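Local coordinates for increased recombination centers protein 6 (Saccharomyces cerevisiae, PDB 3UC9) that acts as a clathrin coat accessory factor related to small G proteins and is involved in gross chromosomal rearrangements and telomere healing, at residues I30-D35 against G105-T110; F133-N138 against E164-K169. All coordinates share one frame; numbering follows the deposited sequence.

In the fold
From the N terminus the chain enters the mixed six-stranded sheet at strand 29-35, passes through helix 39-50, and builds the edge of the sheet with strands 59-66 and 71-81. After helices 84-91 and 97-101 it returns as strand 103-110 beside its first strand, closing contact 1; 69 residues separate segments 30-35 and 105-110. Contact 2 opens only afterwards: strand 133-138 leads through helix 145-155 to strand 163-167, and 25 residues separate segments 133-138 and 164-169. The two contacts therefore follow in series, neither nested nor crossed. Strands 103-110 and 133-138 are neighbours, so contact 1 holds the middle of the sheet and contact 2 adds its last strand; their centres lie about 9 Å apart.

Contact 1. Residues I30-D35 against G105-T110; sequences ILVLSD and GIILIT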
ATOM      1  N   ILE A  30       5.255  -3.694  -5.732  1.00 14.42           N
ATOM      2  CA  ILE A  30       4.312  -3.384  -4.666  1.00 13.24           C
ATOM      3  C   ILE A  30       4.856  -3.984  -3.374  1.00 14.19           C
ATOM      4  O   ILE A  30       5.105  -5.187  -3.293  1.00 13.74           O
ATOM      5  CB  ILE A  30       2.899  -3.906  -4.961  1.00 14.90           C
ATOM      6  CG1 ILE A  30       2.292  -3.139  -6.140  1.00 14.69           C
ATOM      7  CG2 ILE A  30       1.994  -3.742  -3.710  1.00 13.40           C
ATOM      8  CD1 ILE A  30       0.876  -3.583  -6.493  1.00 15.83           C
ATOM      9  N   LEU A  31       5.088  -3.129  -2.380  1.00 13.31           N
ATOM     10  CA  LEU A  31       5.575  -3.560  -1.074  1.00 15.97           C
ATOM     11  C   LEU A  31       4.389  -3.681  -0.122  1.00 16.47           C
ATOM     12  O   LEU A  31       3.591  -2.754   0.007  1.00 17.56           O
ATOM     13  CB  LEU A  31       6.604  -2.568  -0.531  1.00 16.32           C
ATOM     14  CG  LEU A  31       7.338  -2.790   0.798  1.00 20.62           C
ATOM     15  CD1 LEU A  31       7.348  -4.225   1.244  1.00 27.96           C
ATOM     16  CD2 LEU A  31       8.774  -2.286   0.637  1.00 29.83           C
ATOM     17  N   VAL A  32       4.275  -4.836   0.526  1.00 15.87           N
ATOM     18  CA  VAL A  32       3.287  -5.036   1.576  1.00 15.25           C
ATOM     19  C   VAL A  32       4.055  -5.261   2.883  1.00 16.89           C
ATOM     20  O   VAL A  32       4.826  -6.206   3.005  1.00 17.48           O
ATOM     21  CB  VAL A  32       2.348  -6.208   1.283  1.00 16.00           C
ATOM     22  CG1 VAL A  32       1.266  -6.291   2.364  1.00 17.63           C
ATOM     23  CG2 VAL A  32       1.715  -6.065  -0.120  1.00 15.12           C
ATOM     24  N   LEU A  33       3.839  -4.359   3.833  1.00 15.27           N
ATOM     25  CA  LEU A  33       4.573  -4.297   5.087  1.00 17.18           C
ATOM     26  C   LEU A  33       3.595  -4.405   6.261  1.00 17.39           C
ATOM     27  O   LEU A  33       2.472  -3.895   6.187  1.00 18.38           O
ATOM     28  CB  LEU A  33       5.315  -2.963   5.168  1.00 17.91           C
ATOM     29  CG  LEU A  33       6.083  -2.611   6.447  1.00 20.96           C
ATOM     30  CD1 LEU A  33       7.339  -3.463   6.549  1.00 21.65           C
ATOM     31  CD2 LEU A  33       6.423  -1.112   6.514  1.00 23.15           C
ATOM     32  N   SER A  34       4.022  -5.074   7.332  1.00 16.80           N
ATOM     33  CA  SER A  34       3.319  -5.005   8.615  1.00 17.25           C
ATOM     34  C   SER A  34       4.317  -4.963   9.753  1.00 17.79           C
ATOM     35  O   SER A  34       5.443  -5.434   9.608  1.00 18.38           O
ATOM     36  CB  SER A  34       2.388  -6.201   8.796  1.00 19.40           C
ATOM     37  OG  SER A  34       3.109  -7.416   8.935  1.00 19.36           O
ATOM     38  N   ASP A  35       3.921  -4.382  10.883  1.00 16.85           N
ATOM     39  CA  ASP A  35       4.666  -4.630  12.111  1.00 18.70           C
ATOM     40  C   ASP A  35       4.393  -6.074  12.561  1.00 18.86           C
ATOM     41  O   ASP A  35       3.352  -6.670  12.206  1.00 18.13           O
ATOM     42  CB  ASP A  35       4.405  -3.592  13.223  1.00 19.10           C
ATOM     43  CG  ASP A  35       2.932  -3.292  13.448  1.00 21.44           C
ATOM     44  OD1 ASP A  35       2.206  -3.043  12.467  1.00 24.21           O
ATOM     45  OD2 ASP A  35       2.511  -3.257  14.626  1.00 23.18           O
ATOM     46  N   GLY A 105       3.490   0.961  -5.508  1.00 13.43           N
ATOM     47  CA  GLY A 105       2.727   1.244  -4.304  1.00 11.93           C
ATOM     48  C   GLY A 105       3.302   0.601  -3.060  1.00 13.39           C
ATOM     49  O   GLY A 105       4.105  -0.335  -3.137  1.00 12.59           O
ATOM     50  N   ILE A 106       2.853   1.107  -1.916  1.00 11.79           N
ATOM     51  CA  ILE A 106       3.233   0.604  -0.607  1.00 12.61           C
ATOM     52  C   ILE A 106       1.956   0.413   0.166  1.00 12.41           C
ATOM     53  O   ILE A 106       1.135   1.312   0.180  1.00 11.84           O
ATOM     54  CB  ILE A 106       4.093   1.613   0.172  1.00 14.04           C
ATOM     55  CG1 ILE A 106       5.317   2.049  -0.649  1.00 21.91           C
ATOM     56  CG2 ILE A 106       4.554   0.985   1.481  1.00 17.45           C
ATOM     57  CD1 ILE A 106       6.292   0.979  -0.884  1.00 29.99           C
ATOM     58  N   ILE A 107       1.785  -0.763   0.771  1.00 13.36           N
ATOM     59  CA  ILE A 107       0.603  -1.069   1.580  1.00 13.79           C
ATOM     60  C   ILE A 107       1.103  -1.451   2.966  1.00 14.69           C
ATOM     61  O   ILE A 107       1.889  -2.384   3.112  1.00 16.38           O
ATOM     62  CB  ILE A 107      -0.253  -2.228   0.981  1.00 13.76           C
ATOM     63  CG1 ILE A 107      -0.685  -1.902  -0.449  1.00 15.13           C
ATOM     64  CG2 ILE A 107      -1.488  -2.480   1.843  1.00 14.43           C
ATOM     65  CD1 ILE A 107      -1.407  -3.062  -1.195  1.00 14.57           C
ATOM     66  N   LEU A 108       0.658  -0.709   3.977  1.00 15.00           N
ATOM     67  CA  LEU A 108       1.014  -0.983   5.352  1.00 15.46           C
ATOM     68  C   LEU A 108      -0.202  -1.564   6.066  1.00 17.74           C
ATOM     69  O   LEU A 108      -1.300  -0.987   6.017  1.00 17.51           O
ATOM     70  CB  LEU A 108       1.497   0.299   6.036  1.00 16.03           C
ATOM     71  CG  LEU A 108       1.726   0.216   7.542  1.00 20.07           C
ATOM     72  CD1 LEU A 108       2.860  -0.747   7.860  1.00 22.03           C
ATOM     73  CD2 LEU A 108       1.996   1.594   8.127  1.00 25.38           C
ATOM     74  N   ILE A 109      -0.004  -2.719   6.695  1.00 17.84           N
ATOM     75  CA  ILE A 109      -1.039  -3.402   7.459  1.00 18.02           C
ATOM     76  C   ILE A 109      -0.700  -3.220   8.939  1.00 17.69           C
ATOM     77  O   ILE A 109       0.308  -3.732   9.399  1.00 17.34           O
ATOM     78  CB  ILE A 109      -1.080  -4.911   7.139  1.00 19.13           C
ATOM     79  CG1 ILE A 109      -1.198  -5.170   5.629  1.00 22.03           C
ATOM     80  CG2 ILE A 109      -2.225  -5.575   7.884  1.00 21.45           C
ATOM     81  CD1 ILE A 109      -2.437  -4.629   5.022  1.00 25.86           C
ATOM     82  N   THR A 110      -1.541  -2.507   9.684  1.00 17.46           N
ATOM     83  CA  THR A 110      -1.226  -2.211  11.077  1.00 18.07           C
ATOM     84  C   THR A 110      -2.448  -1.837  11.903  1.00 18.38           C
ATOM     85  O   THR A 110      -3.567  -1.753  11.395  1.00 17.88           O
ATOM     86  CB  THR A 110      -0.168  -1.071  11.193  1.00 17.78           C
ATOM     87  OG1 THR A 110       0.356  -1.024  12.531  1.00 17.32           O
ATOM     88  CG2 THR A 110      -0.775   0.273  10.835  1.00 20.14           C
TER
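Leu33 and Leu108 pair near the middle of two parallel strands in the central sheet of a Rossmann-type fold related to that of small G proteins. Leu33 CB lies 4.0 Å from Ile107 O. Its CG comes equally near Leu108 CD1, and the CD2 branch closes to 3.8 Å of that same methyl. With CG anti to the backbone N (chi1 176°), the Leu33 side chain runs alongside that of Leu108, whose CG takes the same position; both point to the face that also carries Leu31 and Ile106. Trp87 of helix 84-91 touches Leu33, and Ile84 touches Leu108. Further back on this face, the CD1 end of Ile106 bends across to Leu31 CB at 3.6 Å. On the other face Ile30, Val32, Ile107 and Ile109 meet more loosely, with Val32 CG1 4.2 Å from Ile109 CG1; helix 39-50 packs there through Leu46 and Phe45. Four backbone bonds join the strands, Leu31 and Leu33 each using both N and O. Ser34 CB sits 3.3 Å from Ile109 O, a buried carbonyl with no hydrogen-bond partner in the model. At the C-terminal ends the side chains of Asp35 and Thr110 cross at about a right angle. Thr110 OG1, also bonded to Thr115 OG1, gives its proton to Asp35 OD1 at 2.7 Å, arriving on the syn side but 33° out of the carboxylate plane.

Contact 2. Residues F133-N138 against E164-K169; sequences FVVLVN and EFVNWK. Unlike the reference sequence in segment 133-138: Val137 (reference Ala).
Leu136 lies over one face of the Phe165 ring, and here the contact is tightest. Its CD1 methyl stands 4.0 Å from the ring centroid and only 11° off the normal, a CH-pi contact, while CD2 reaches 3.5 Å from Phe165 CE1 and CB lies against the CD1-CE1 side of the ring. Both side chains have CG anti to their own carbonyl carbon (chi1 -60° for Leu136 and similar for Phe165), and they leave the sheet side by side. Ile148 and Leu151 of helix 145-155 also touch Phe165, while Pro117 touches Leu136. This is a parallel beta-alpha-beta unit: strand 133-138, helix 145-155 and strand 163-167, with the helix packed on the Phe165 face of the sheet. Five backbone hydrogen bonds join the segments, from Glu164 N to Val134 O at one end to Trp168 N on Asn138 O at the other, past the end of the second strand. On the opposite face Val135 and Val166 fit more slackly: Val135 CG1 and Val166 CG2 stay 4.2 Å apart. Glu164, partly exposed, turns its carboxylate away from strand 133-138 and forms a salt bridge through OE1 with Arg188. The closer spot on this face is further along, where Val137 CG1 approaches Trp168 CB to 3.6 Å; Phe45 meets the indole edge-to-face. The other partly exposed residue, Asn167, keeps a polar tie: its OD1 accepts a hydrogen bond from Asn138 ND2 at 2.9 Å. That bond is nearly straight, with Asn167 OD1 almost in the Asn138 amide plane, although the two amide planes are 47° apart. Asn140 O takes a second bond from Asn138 ND2, and Ile112 N donates to Asn138 OD1, which fixes how this amide is turned.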
ATOM      1  N   PHE A 133       1.526   4.891  -4.999  1.00 12.57           N
ATOM      2  CA  PHE A 133       0.357   4.906  -4.117  1.00 12.68           C
ATOM      3  C   PHE A 133       0.734   4.412  -2.707  1.00 13.07           C
ATOM      4  O   PHE A 133       1.640   3.581  -2.538  1.00 11.63           O
ATOM      5  CB  PHE A 133      -0.845   4.152  -4.720  1.00 13.15           C
ATOM      6  CG  PHE A 133      -0.728   2.639  -4.743  1.00 14.32           C
ATOM      7  CD1 PHE A 133      -0.916   1.885  -3.591  1.00 15.29           C
ATOM      8  CD2 PHE A 133      -0.522   1.966  -5.938  1.00 16.00           C
ATOM      9  CE1 PHE A 133      -0.859   0.491  -3.628  1.00 14.42           C
ATOM     10  CE2 PHE A 133      -0.459   0.571  -5.981  1.00 15.17           C
ATOM     11  CZ  PHE A 133      -0.623  -0.161  -4.824  1.00 16.30           C
ATOM     12  N   VAL A 134       0.059   4.945  -1.691  1.00 13.36           N
ATOM     13  CA  VAL A 134       0.296   4.534  -0.304  1.00 12.61           C
ATOM     14  C   VAL A 134      -1.033   4.263   0.370  1.00 14.50           C
ATOM     15  O   VAL A 134      -1.852   5.174   0.521  1.00 14.93           O
ATOM     16  CB  VAL A 134       1.043   5.600   0.502  1.00 13.30           C
ATOM     17  CG1 VAL A 134       1.268   5.092   1.919  1.00 16.43           C
ATOM     18  CG2 VAL A 134       2.383   5.941  -0.171  1.00 16.19           C
ATOM     19  N   VAL A 135      -1.243   3.009   0.746  1.00 13.26           N
ATOM     20  CA  VAL A 135      -2.469   2.595   1.425  1.00 14.13           C
ATOM     21  C   VAL A 135      -2.111   2.127   2.815  1.00 14.88           C
ATOM     22  O   VAL A 135      -1.265   1.252   2.983  1.00 14.68           O
ATOM     23  CB  VAL A 135      -3.180   1.468   0.681  1.00 14.52           C
ATOM     24  CG1 VAL A 135      -4.433   1.004   1.468  1.00 14.87           C
ATOM     25  CG2 VAL A 135      -3.549   1.912  -0.749  1.00 16.17           C
ATOM     26  N   LEU A 136      -2.764   2.719   3.811  1.00 15.10           N
ATOM     27  CA  LEU A 136      -2.586   2.352   5.198  1.00 15.27           C
ATOM     28  C   LEU A 136      -3.829   1.589   5.611  1.00 16.64           C
ATOM     29  O   LEU A 136      -4.930   2.152   5.672  1.00 17.25           O
ATOM     30  CB  LEU A 136      -2.405   3.584   6.063  1.00 16.03           C
ATOM     31  CG  LEU A 136      -1.192   4.443   5.678  1.00 21.28           C
ATOM     32  CD1 LEU A 136      -1.543   5.482   4.611  1.00 17.02           C
ATOM     33  CD2 LEU A 136      -0.629   5.123   6.900  1.00 26.91           C
ATOM     34  N   VAL A 137      -3.637   0.297   5.859  1.00 16.13           N
ATOM     35  CA  VAL A 137      -4.728  -0.615   6.146  1.00 16.73           C
ATOM     36  C   VAL A 137      -4.815  -0.809   7.645  1.00 16.68           C
ATOM     37  O   VAL A 137      -3.908  -1.359   8.260  1.00 18.35           O
ATOM     38  CB  VAL A 137      -4.521  -1.964   5.444  1.00 16.20           C
ATOM     39  CG1 VAL A 137      -5.654  -2.924   5.801  1.00 19.30           C
ATOM     40  CG2 VAL A 137      -4.417  -1.781   3.933  1.00 17.59           C
ATOM     41  N   ASN A 138      -5.898  -0.327   8.241  1.00 17.43           N
ATOM     42  CA  ASN A 138      -6.131  -0.511   9.654  1.00 18.53           C
ATOM     43  C   ASN A 138      -6.890  -1.795   9.973  1.00 18.71           C
ATOM     44  O   ASN A 138      -7.987  -2.019   9.452  1.00 21.91           O
ATOM     45  CB  ASN A 138      -6.929   0.648  10.228  1.00 18.43           C
ATOM     46  CG  ASN A 138      -7.291   0.416  11.679  1.00 17.24           C
ATOM     47  OD1 ASN A 138      -6.406   0.271  12.529  1.00 19.50           O
ATOM     48  ND2 ASN A 138      -8.590   0.326  11.965  1.00 18.93           N
ATOM     49  N   GLU A 164      -4.344   6.699   0.931  1.00 15.32           N
ATOM     50  CA  GLU A 164      -5.626   6.394   1.530  1.00 17.08           C
ATOM     51  C   GLU A 164      -5.544   5.462   2.727  1.00 15.92           C
ATOM     52  O   GLU A 164      -4.869   4.438   2.695  1.00 15.59           O
ATOM     53  CB  GLU A 164      -6.573   5.815   0.486  1.00 18.30           C
ATOM     54  CG  GLU A 164      -8.035   6.003   0.839  1.00 20.16           C
ATOM     55  CD  GLU A 164      -8.952   5.989  -0.371  1.00 26.82           C
ATOM     56  OE1 GLU A 164      -8.660   6.691  -1.364  1.00 29.19           O
ATOM     57  OE2 GLU A 164      -9.972   5.277  -0.321  1.00 29.75           O
ATOM     58  N   PHE A 165      -6.276   5.835   3.775  1.00 14.86           N
ATOM     59  CA  PHE A 165      -6.491   4.979   4.934  1.00 15.85           C
ATOM     60  C   PHE A 165      -7.742   4.130   4.686  1.00 16.63           C
ATOM     61  O   PHE A 165      -8.765   4.652   4.240  1.00 15.80           O
ATOM     62  CB  PHE A 165      -6.683   5.829   6.200  1.00 16.14           C
ATOM     63  CG  PHE A 165      -5.431   6.544   6.640  1.00 16.68           C
ATOM     64  CD1 PHE A 165      -4.653   6.030   7.665  1.00 21.73           C
ATOM     65  CD2 PHE A 165      -5.017   7.708   6.011  1.00 18.66           C
ATOM     66  CE1 PHE A 165      -3.488   6.681   8.068  1.00 20.42           C
ATOM     67  CE2 PHE A 165      -3.861   8.363   6.413  1.00 18.42           C
ATOM     68  CZ  PHE A 165      -3.104   7.849   7.447  1.00 18.74           C
ATOM     69  N   VAL A 166      -7.649   2.830   4.969  1.00 17.68           N
ATOM     70  CA  VAL A 166      -8.758   1.887   4.730  1.00 18.45           C
ATOM     71  C   VAL A 166      -8.900   0.923   5.912  1.00 20.07           C
ATOM     72  O   VAL A 166      -7.907   0.407   6.418  1.00 21.72           O
ATOM     73  CB  VAL A 166      -8.518   1.076   3.424  1.00 19.15           C
ATOM     74  CG1 VAL A 166      -9.650   0.069   3.189  1.00 19.73           C
ATOM     75  CG2 VAL A 166      -8.416   2.000   2.217  1.00 19.21           C
ATOM     76  N   ASN A 167     -10.132   0.694   6.373  1.00 20.74           N
ATOM     77  CA  ASN A 167     -10.396  -0.332   7.375  1.00 20.31           C
ATOM     78  C   ASN A 167     -10.512  -1.703   6.713  1.00 21.32           C
ATOM     79  O   ASN A 167     -11.145  -1.829   5.663  1.00 19.98           O
ATOM     80  CB  ASN A 167     -11.705  -0.036   8.118  1.00 22.83           C
ATOM     81  CG  ASN A 167     -11.517   0.829   9.341  1.00 23.95           C
ATOM     82  OD1 ASN A 167     -10.416   0.965   9.858  1.00 22.96           O
ATOM     83  ND2 ASN A 167     -12.623   1.405   9.838  1.00 22.02           N
ATOM     84  N   TRP A 168      -9.919  -2.723   7.334  1.00 21.93           N
ATOM     85  CA  TRP A 168     -10.083  -4.107   6.892  1.00 25.00           C
ATOM     86  C   TRP A 168     -10.298  -5.056   8.078  1.00 29.65           C
ATOM     87  O   TRP A 168      -9.444  -5.170   8.953  1.00 31.07           O
ATOM     88  CB  TRP A 168      -8.883  -4.549   6.059  1.00 24.61           C
ATOM     89  CG  TRP A 168      -8.988  -5.956   5.551  1.00 25.37           C
ATOM     90  CD1 TRP A 168     -10.005  -6.491   4.806  1.00 30.08           C
ATOM     91  CD2 TRP A 168      -8.041  -7.004   5.750  1.00 26.43           C
ATOM     92  NE1 TRP A 168      -9.742  -7.817   4.528  1.00 31.31           N
ATOM     93  CE2 TRP A 168      -8.544  -8.156   5.100  1.00 28.09           C
ATOM     94  CE3 TRP A 168      -6.811  -7.085   6.417  1.00 27.30           C
ATOM     95  CZ2 TRP A 168      -7.856  -9.373   5.092  1.00 30.74           C
ATOM     96  CZ3 TRP A 168      -6.130  -8.298   6.414  1.00 26.99           C
ATOM     97  CH2 TRP A 168      -6.658  -9.427   5.752  1.00 26.75           C
ATOM     98  N   LYS A 169     -11.446  -5.735   8.081  1.00 33.49           N
ATOM     99  CA  LYS A 169     -11.848  -6.642   9.166  1.00 36.54           C
ATOM    100  C   LYS A 169     -12.033  -8.071   8.660  1.00 36.94           C
ATOM    101  O   LYS A 169     -11.134  -8.633   8.026  1.00 36.06           O
ATOM    102  CB  LYS A 169     -13.152  -6.142   9.797  1.00 38.38           C
ATOM    103  CG  LYS A 169     -13.052  -4.708  10.323  1.00 41.92           C
ATOM    104  CD  LYS A 169     -14.339  -4.241  10.998  1.00 47.88           C
ATOM    105  CE  LYS A 169     -14.196  -2.804  11.500  1.00 49.55           C
ATOM    106  NZ  LYS A 169     -15.397  -2.324  12.246  1.00 53.31           N
TER